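Local structure of translation initiation factor eif-2b-like protein (Chaetomium thermophilum, 4ZEO) at residues 190-195 and 202-207; 160-165 and 178-183. The protein is probably a translation initiation factor, the delta subunit of eIF2B, the multisubunit GDP-GTP exchange factor that acts on eIF2. One frame throughout, in Å; residues are numbered along the deposited sequence.

Contacts 1 and 2 both involve helix 174-191 and follow one another along the chain, so together they illustrate how one helix and the loop that follows it are joined to their neighbours by quite different chemistry. In contact 2 the middle of that helix packs against the preceding helix 157-168 through small apolar side chains. In contact 1 the loop just beyond its C-terminal end meets helix 200-219 through aromatic rings and one polar bond. The two centres are about 19 Å apart and the nearest atoms about 6 Å, without touching. The centre of contact 1 lies about 29 Å, and that of contact 2 about 14 Å, from the centre of the chain, both on the same side of it.

Contact 1. Residues 190-195 and 202-207; sequences ESYETP and RHFVPH
Tyr-192 (chi1 -179°) and His-203 (chi1 -178°) both carry CG trans to the main-chain nitrogen, and from these extended positions the phenol end of one reaches the imidazole edge of the other. Tyr-192 OH and His-203 ND1 form a hydrogen bond of 2.6 Å. The two rings meet rim to rim, with neither lying over the other.

Phe-204, the next residue on helix 200-219, approaches the tyrosine differently. Its edge is turned to a face of Tyr-192 in a T-shaped pair, with planes at 79° and centroids 5.0 Å apart. CD1 of Phe-204 leads, 3.7 Å from CD1 of Tyr-192 and displaced toward the rim of that ring. Neighbouring positions of one helix thus grip the same tyrosine at its hydroxyl and over its face.

The imidazole is itself held between two covers. Pro-195 CG sits almost over the middle of one face, 3.4 Å from the centroid of the His-203 ring, in a CH-pi contact. CB of His-207, one helical turn on, lies over the opposite face near the rim.

Tyr-192 is the first residue to leave the helical path of 174-191. Its carbonyl, like that of Glu-190, accepts a bond from Lys-250 NZ, which ties the end of the helix and the start of the loop to helix 246-277 as well.

Chemically, the cover on both faces is likely to restrict rotation of the His-203 ring, and the bond from Tyr-192 OH to His-203 ND1 gives both groups a polar partner within an otherwise aromatic cluster.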
loop_
_atom_site.group_PDB
_atom_site.type_symbol
_atom_site.label_atom_id
_atom_site.label_comp_id
_atom_site.label_asym_id
_atom_site.label_seq_id
_atom_site.Cartn_x
_atom_site.Cartn_y
_atom_site.Cartn_z
ATOM N N GLU A 190 7.988 15.750 17.498
ATOM C CA GLU A 190 9.283 16.181 18.030
ATOM C C GLU A 190 9.253 17.676 18.290
ATOM O O GLU A 190 9.663 18.145 19.348
ATOM C CB GLU A 190 10.435 15.835 17.066
ATOM C CG GLU A 190 10.875 14.367 17.080
ATOM C CD GLU A 190 12.023 14.048 16.102
ATOM O OE1 GLU A 190 11.914 14.382 14.896
ATOM O OE2 GLU A 190 13.047 13.481 16.554
ATOM N N SER A 191 8.733 18.412 17.319
ATOM C CA SER A 191 8.660 19.860 17.386
ATOM C C SER A 191 7.662 20.341 18.427
ATOM O O SER A 191 7.768 21.453 18.927
ATOM C CB SER A 191 8.283 20.422 16.015
ATOM O OG SER A 191 9.395 20.407 15.137
ATOM N N TYR A 192 6.653 19.522 18.706
ATOM C CA TYR A 192 5.532 19.967 19.523
ATOM C C TYR A 192 5.912 20.417 20.941
ATOM O O TYR A 192 6.644 19.730 21.662
ATOM C CB TYR A 192 4.489 18.864 19.612
ATOM C CG TYR A 192 3.298 19.261 20.432
ATOM C CD1 TYR A 192 2.355 20.147 19.922
ATOM C CD2 TYR A 192 3.109 18.765 21.722
ATOM C CE1 TYR A 192 1.256 20.520 20.669
ATOM C CE2 TYR A 192 2.010 19.132 22.471
ATOM C CZ TYR A 192 1.086 20.009 21.936
ATOM O OH TYR A 192 -0.017 20.387 22.666
ATOM N N GLU A 193 5.372 21.567 21.332
ATOM C CA GLU A 193 5.506 22.067 22.691
ATOM C C GLU A 193 4.140 22.414 23.251
ATOM O O GLU A 193 3.417 23.210 22.665
ATOM C CB GLU A 193 6.401 23.298 22.728
ATOM C CG GLU A 193 7.870 23.026 22.476
ATOM C CD GLU A 193 8.639 24.308 22.284
ATOM O OE1 GLU A 193 8.299 25.051 21.340
ATOM O OE2 GLU A 193 9.563 24.585 23.082
ATOM N N THR A 194 3.792 21.837 24.395
ATOM C CA THR A 194 2.490 22.100 25.002
ATOM C C THR A 194 2.384 23.553 25.434
ATOM O O THR A 194 3.279 24.072 26.097
ATOM C CB THR A 194 2.223 21.212 26.254
ATOM O OG1 THR A 194 2.495 19.830 25.974
ATOM C CG2 THR A 194 0.797 21.342 26.671
ATOM N N PRO A 195 1.273 24.212 25.083
ATOM C CA PRO A 195 1.019 25.586 25.535
ATOM C C PRO A 195 0.857 25.656 27.054
ATOM O O PRO A 195 0.417 24.686 27.670
ATOM C CB PRO A 195 -0.274 25.954 24.815
ATOM C CG PRO A 195 -0.262 25.070 23.582
ATOM C CD PRO A 195 0.286 23.775 24.078
ATOM N N ARG A 202 -5.267 17.241 25.512
ATOM C CA ARG A 202 -6.347 18.158 25.158
ATOM C C ARG A 202 -6.040 19.077 23.949
ATOM O O ARG A 202 -6.953 19.475 23.228
ATOM C CB ARG A 202 -6.743 18.963 26.405
ATOM C CG ARG A 202 -7.503 18.081 27.427
ATOM C CD ARG A 202 -8.365 18.872 28.425
ATOM N NE ARG A 202 -8.623 18.094 29.645
ATOM C CZ ARG A 202 -9.353 18.510 30.680
ATOM N NH1 ARG A 202 -9.937 19.703 30.660
ATOM N NH2 ARG A 202 -9.517 17.721 31.737
ATOM N N HIS A 203 -4.799 19.553 23.844
ATOM C CA HIS A 203 -4.371 20.511 22.807
ATOM C C HIS A 203 -3.946 19.927 21.442
ATOM O O HIS A 203 -4.252 20.479 20.381
ATOM C CB HIS A 203 -3.220 21.361 23.359
ATOM C CG HIS A 203 -2.733 22.413 22.414
ATOM N ND1 HIS A 203 -1.582 22.272 21.662
ATOM C CD2 HIS A 203 -3.230 23.638 22.112
ATOM C CE1 HIS A 203 -1.408 23.353 20.924
ATOM N NE2 HIS A 203 -2.390 24.204 21.188
ATOM N N PHE A 204 -3.192 18.836 21.473
ATOM C CA PHE A 204 -2.476 18.370 20.293
ATOM C C PHE A 204 -3.354 18.027 19.076
ATOM O O PHE A 204 -3.099 18.500 17.965
ATOM C CB PHE A 204 -1.595 17.171 20.679
ATOM C CG PHE A 204 -0.813 16.602 19.530
ATOM C CD1 PHE A 204 0.285 17.280 19.016
ATOM C CD2 PHE A 204 -1.153 15.373 18.978
ATOM C CE1 PHE A 204 1.012 16.758 17.921
ATOM C CE2 PHE A 204 -0.426 14.839 17.897
ATOM C CZ PHE A 204 0.651 15.534 17.368
ATOM N N VAL A 205 -4.386 17.227 19.270
ATOM C CA VAL A 205 -5.194 16.801 18.136
ATOM C C VAL A 205 -5.942 17.967 17.464
ATOM O O VAL A 205 -5.787 18.190 16.264
ATOM C CB VAL A 205 -6.183 15.681 18.564
ATOM C CG1 VAL A 205 -7.191 15.364 17.463
ATOM C CG2 VAL A 205 -5.399 14.429 18.981
ATOM N N PRO A 206 -6.698 18.769 18.225
ATOM C CA PRO A 206 -7.385 19.805 17.441
ATOM C C PRO A 206 -6.488 20.964 16.907
ATOM O O PRO A 206 -6.774 21.511 15.854
ATOM C CB PRO A 206 -8.445 20.311 18.422
ATOM C CG PRO A 206 -7.818 20.097 19.778
ATOM C CD PRO A 206 -7.096 18.796 19.649
ATOM N N HIS A 207 -5.480 21.386 17.658
ATOM C CA HIS A 207 -4.655 22.534 17.259
ATOM C C HIS A 207 -3.443 22.243 16.395
ATOM O O HIS A 207 -3.000 23.118 15.673
ATOM C CB HIS A 207 -4.224 23.310 18.497
ATOM C CG HIS A 207 -5.368 23.987 19.175
ATOM N ND1 HIS A 207 -6.229 23.321 20.019
ATOM C CD2 HIS A 207 -5.841 25.253 19.080
ATOM C CE1 HIS A 207 -7.156 24.154 20.448
ATOM N NE2 HIS A 207 -6.938 25.336 19.895
#

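Contact 2. Residues 160-165 and 178-183; sequences LAVGQQ and LKATLL
Val-162 and Ala-180 face each other where segments 160-165 and 178-183 come closest, their CA atoms 6.4 Å apart. Both methyls of Val-162 converge on CB of Ala-180 from one side, CG1 and CG2 each 3.9 Å from it. CG1 is trans to the main-chain nitrogen (chi1 164°), an orientation that aims both methyls across the gap. CG2 also rests 3.7 Å from the carbonyl O of Ala-180, while CG1 approaches the backbone N of Thr-181 at 4.2 Å. The hydroxyl of Thr-181 is bonded to the carbonyl of Arg-177 within its own helix.

Away from this close-packed pair the interface slackens. Gln-165 starts toward the other helix, yet its side chain stops short of contact with 178-183, and exposed Leu-183 stays farther still from the opposing segment. Leu-171, in the connecting loop, touches both Gln-165 and Ala-180. Replacing Val-162 with glycine would probably open a gap beside CB of Ala-180 and remove the methyl contacts that join these two segments.

Two consecutive helices joined by a short loop, whose contacting segments run obliquely, more opposed than aligned, and meet through a small residue, make up a helical hairpin, here within the helical part preceding the Rossmann-like parallel sheet.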
loop_
_atom_site.group_PDB
_atom_site.type_symbol
_atom_site.label_atom_id
_atom_site.label_comp_id
_atom_site.label_asym_id
_atom_site.label_seq_id
_atom_site.Cartn_x
_atom_site.Cartn_y
_atom_site.Cartn_z
ATOM N N LEU A 160 4.215 19.845 4.880
ATOM C CA LEU A 160 4.067 20.639 3.681
ATOM C C LEU A 160 4.784 19.981 2.479
ATOM O O LEU A 160 4.215 19.846 1.392
ATOM C CB LEU A 160 4.651 22.015 3.944
ATOM C CG LEU A 160 4.282 23.115 2.973
ATOM C CD1 LEU A 160 2.836 23.515 3.252
ATOM C CD2 LEU A 160 5.245 24.292 3.085
ATOM N N ALA A 161 6.018 19.537 2.708
ATOM C CA ALA A 161 6.816 18.876 1.685
ATOM C C ALA A 161 6.176 17.557 1.259
ATOM O O ALA A 161 6.098 17.265 0.069
ATOM C CB ALA A 161 8.230 18.645 2.176
ATOM N N VAL A 162 5.717 16.760 2.220
ATOM C CA VAL A 162 5.080 15.488 1.878
ATOM C C VAL A 162 3.794 15.674 1.066
ATOM O O VAL A 162 3.575 14.962 0.088
ATOM C CB VAL A 162 4.785 14.650 3.139
ATOM C CG1 VAL A 162 3.786 13.541 2.849
ATOM C CG2 VAL A 162 6.074 14.093 3.704
ATOM N N GLY A 163 2.955 16.631 1.462
ATOM C CA GLY A 163 1.721 16.917 0.751
ATOM C C GLY A 163 1.974 17.395 -0.664
ATOM O O GLY A 163 1.288 16.999 -1.619
ATOM N N GLN A 164 2.983 18.239 -0.813
ATOM C CA GLN A 164 3.341 18.705 -2.140
ATOM C C GLN A 164 3.725 17.505 -3.009
ATOM O O GLN A 164 3.330 17.427 -4.173
ATOM C CB GLN A 164 4.476 19.717 -2.065
ATOM C CG GLN A 164 3.997 21.092 -1.643
ATOM C CD GLN A 164 5.096 21.947 -1.078
ATOM O OE1 GLN A 164 6.277 21.625 -1.193
ATOM N NE2 GLN A 164 4.715 23.058 -0.472
ATOM N N GLN A 165 4.449 16.550 -2.423
ATOM C CA GLN A 165 4.824 15.336 -3.140
ATOM C C GLN A 165 3.606 14.521 -3.543
ATOM O O GLN A 165 3.572 13.956 -4.625
ATOM C CB GLN A 165 5.762 14.504 -2.292
ATOM C CG GLN A 165 7.061 15.200 -2.010
ATOM C CD GLN A 165 7.887 14.468 -0.994
ATOM O OE1 GLN A 165 7.855 13.241 -0.910
ATOM N NE2 GLN A 165 8.617 15.217 -0.195
ATOM N N LEU A 178 1.682 6.637 3.095
ATOM C CA LEU A 178 1.519 6.428 4.533
ATOM C C LEU A 178 2.849 6.620 5.292
ATOM O O LEU A 178 2.902 7.328 6.302
ATOM C CB LEU A 178 0.932 5.031 4.816
ATOM C CG LEU A 178 0.869 4.622 6.300
ATOM C CD1 LEU A 178 0.029 5.582 7.120
ATOM C CD2 LEU A 178 0.353 3.209 6.474
ATOM N N LYS A 179 3.916 6.020 4.782
ATOM C CA LYS A 179 5.223 6.126 5.418
ATOM C C LYS A 179 5.727 7.566 5.469
ATOM O O LYS A 179 6.225 8.010 6.499
ATOM C CB LYS A 179 6.248 5.258 4.685
ATOM C CG LYS A 179 7.489 4.978 5.489
ATOM C CD LYS A 179 8.578 4.324 4.653
ATOM C CE LYS A 179 9.818 4.107 5.475
ATOM N NZ LYS A 179 10.872 3.224 4.831
ATOM N N ALA A 180 5.584 8.293 4.365
ATOM C CA ALA A 180 6.018 9.678 4.312
ATOM C C ALA A 180 5.231 10.490 5.345
ATOM O O ALA A 180 5.800 11.288 6.088
ATOM C CB ALA A 180 5.823 10.247 2.892
ATOM N N THR A 181 3.930 10.216 5.428
ATOM C CA THR A 181 3.054 10.863 6.387
ATOM C C THR A 181 3.450 10.569 7.829
ATOM O O THR A 181 3.513 11.483 8.654
ATOM C CB THR A 181 1.590 10.421 6.191
ATOM O OG1 THR A 181 1.180 10.681 4.846
ATOM C CG2 THR A 181 0.655 11.148 7.156
ATOM N N LEU A 182 3.702 9.301 8.143
ATOM C CA LEU A 182 4.057 8.923 9.508
ATOM C C LEU A 182 5.381 9.567 9.919
ATOM O O LEU A 182 5.529 10.006 11.054
ATOM C CB LEU A 182 4.149 7.398 9.649
ATOM C CG LEU A 182 2.765 6.740 9.509
ATOM C CD1 LEU A 182 2.790 5.221 9.615
ATOM C CD2 LEU A 182 1.828 7.319 10.512
ATOM N N LEU A 183 6.341 9.628 8.996
ATOM C CA LEU A 183 7.618 10.271 9.284
ATOM C C LEU A 183 7.487 11.785 9.466
ATOM O O LEU A 183 8.148 12.361 10.322
ATOM C CB LEU A 183 8.630 9.979 8.181
ATOM C CG LEU A 183 9.140 8.544 8.102
ATOM C CD1 LEU A 183 10.047 8.388 6.897
ATOM C CD2 LEU A 183 9.842 8.134 9.390
#